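Side-chain contact in hypothetical exported protein (Streptococcus pyogenes, PDB 3PSQ), which is a class B sortase involved in pilus assembly, probably acting through a cysteine acyl-thioester intermediate: residues V24-L29 against M37-V42. Numbering follows the deposited sequence.
Sequences VQFDDL and MAWLTV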
# COMPACT_ATOMS: atom_id res chain seq x y z
N VAL A 24 -6.17 5.72 -20.31
CA VAL A 24 -7.38 6.56 -20.45
C VAL A 24 -7.54 7.59 -19.30
O VAL A 24 -7.97 8.73 -19.55
CB VAL A 24 -8.67 5.70 -20.66
CG1 VAL A 24 -9.97 6.56 -20.62
CG2 VAL A 24 -8.58 4.94 -21.99
N GLN A 25 -7.13 7.23 -18.07
CA GLN A 25 -7.46 8.06 -16.90
C GLN A 25 -6.34 8.91 -16.22
O GLN A 25 -6.64 10.00 -15.72
CB GLN A 25 -8.19 7.23 -15.84
CG GLN A 25 -9.34 6.39 -16.33
CD GLN A 25 -9.87 5.44 -15.26
OE1 GLN A 25 -9.46 5.51 -14.09
NE2 GLN A 25 -10.79 4.56 -15.63
N PHE A 26 -5.10 8.43 -16.19
CA PHE A 26 -4.06 8.97 -15.29
C PHE A 26 -3.75 10.45 -15.47
O PHE A 26 -3.82 11.24 -14.51
CB PHE A 26 -2.78 8.13 -15.37
CG PHE A 26 -1.80 8.35 -14.23
CD1 PHE A 26 -2.22 8.72 -12.96
CD2 PHE A 26 -0.45 8.13 -14.43
CE1 PHE A 26 -1.30 8.88 -11.91
CE2 PHE A 26 0.47 8.29 -13.40
CZ PHE A 26 0.04 8.68 -12.14
N ASP A 27 -3.40 10.84 -16.69
CA ASP A 27 -3.13 12.24 -16.99
C ASP A 27 -4.32 13.11 -16.63
O ASP A 27 -4.15 14.16 -16.02
CB ASP A 27 -2.79 12.41 -18.47
CG ASP A 27 -1.40 11.87 -18.81
OD1 ASP A 27 -0.43 12.26 -18.12
OD2 ASP A 27 -1.29 11.05 -19.74
N ASP A 28 -5.51 12.68 -17.00
CA ASP A 28 -6.71 13.46 -16.73
C ASP A 28 -6.98 13.60 -15.24
O ASP A 28 -7.30 14.68 -14.79
CB ASP A 28 -7.92 12.83 -17.40
CG ASP A 28 -8.06 13.22 -18.84
OD1 ASP A 28 -7.20 13.97 -19.36
OD2 ASP A 28 -9.06 12.77 -19.47
N LEU A 29 -6.88 12.51 -14.48
CA LEU A 29 -6.99 12.61 -13.03
C LEU A 29 -5.98 13.57 -12.46
O LEU A 29 -6.31 14.39 -11.61
CB LEU A 29 -6.87 11.24 -12.34
CG LEU A 29 -8.07 10.39 -12.65
CD1 LEU A 29 -7.98 9.00 -12.09
CD2 LEU A 29 -9.32 11.12 -12.15
N MET A 37 -1.34 11.27 -7.40
CA MET A 37 0.14 11.28 -7.47
C MET A 37 0.80 9.97 -7.91
O MET A 37 2.01 9.91 -8.01
CB MET A 37 0.78 11.79 -6.15
CG MET A 37 0.14 11.27 -4.90
SD MET A 37 0.26 9.49 -4.63
CE MET A 37 2.06 9.21 -4.66
N ALA A 38 0.03 8.92 -8.12
CA ALA A 38 0.61 7.67 -8.61
C ALA A 38 -0.45 6.73 -9.20
O ALA A 38 -1.64 6.93 -9.03
CB ALA A 38 1.38 6.96 -7.51
N TRP A 39 0.02 5.68 -9.88
CA TRP A 39 -0.85 4.62 -10.35
C TRP A 39 -0.29 3.34 -9.79
O TRP A 39 0.93 3.14 -9.81
CB TRP A 39 -0.89 4.55 -11.88
CG TRP A 39 -2.04 3.70 -12.40
CD1 TRP A 39 -2.06 2.33 -12.52
CD2 TRP A 39 -3.32 4.16 -12.87
NE1 TRP A 39 -3.29 1.92 -13.01
CE2 TRP A 39 -4.06 3.02 -13.24
CE3 TRP A 39 -3.90 5.42 -13.01
CZ2 TRP A 39 -5.36 3.12 -13.74
CZ3 TRP A 39 -5.19 5.52 -13.47
CH2 TRP A 39 -5.90 4.38 -13.84
N LEU A 40 -1.17 2.48 -9.29
CA LEU A 40 -0.77 1.21 -8.70
C LEU A 40 -1.37 0.02 -9.46
O LEU A 40 -2.57 -0.00 -9.75
CB LEU A 40 -1.23 1.18 -7.24
CG LEU A 40 -1.15 -0.14 -6.49
CD1 LEU A 40 0.29 -0.49 -6.11
CD2 LEU A 40 -2.04 -0.10 -5.21
N THR A 41 -0.54 -0.97 -9.75
CA THR A 41 -0.96 -2.17 -10.44
C THR A 41 -0.44 -3.38 -9.68
O THR A 41 0.72 -3.43 -9.30
CB THR A 41 -0.49 -2.16 -11.90
OG1 THR A 41 -1.07 -1.04 -12.58
CG2 THR A 41 -0.95 -3.41 -12.63
N VAL A 42 -1.32 -4.33 -9.38
CA VAL A 42 -0.88 -5.57 -8.75
C VAL A 42 -1.39 -6.71 -9.61
O VAL A 42 -2.57 -7.06 -9.57
CB VAL A 42 -1.39 -5.76 -7.30
CG1 VAL A 42 -0.82 -7.07 -6.68
CG2 VAL A 42 -1.07 -4.55 -6.44
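Phe26 and Trp39 carry most of this contact, in which helix 22-32 of the class B sortase, the first in the model, packs against strand 36-41 of the sortase beta-sheet. The segment axes run nearly antiparallel, at 162°, and two large aromatic side chains bridge the gap between them. Trp39 turns the CE3 edge of its indole toward the face of Phe26, an offset edge-to-face pair with planes 70° apart and Phe26 CD1 3.7 Å from Trp39 CE3. Phe26, with CG anti to the backbone N (chi1 -164°), lays its ring face against the methylene Trp39 CB, which sits over the middle of the phenyl in a CH-pi contact 4.2 Å from the ring centroid. Trp39 shares this torsion, and the two side chains pass side by side, each reaching toward the other segment. A flat, apolar phenylalanine suits the place because its face receives this methylene while its far end reaches the strand backbone: Phe26 CE1 lies 3.5 Å from Ala38 O, and CZ 3.7 Å from Ala38 CA. Tryptophan suits its own because the apolar benzo edge meets the helix while NE1 hydrogen-bonds Asp48 OD1, which also bonds the hydroxyl of Thr41. Just before it in the strand, Met37 and Ala38 both face Ile51, a classic beta bulge. Gln25, exposed and stretched out beyond CG, runs across the indole, its OE1 meeting the ring edge 3.7 Å from Trp39 CH2.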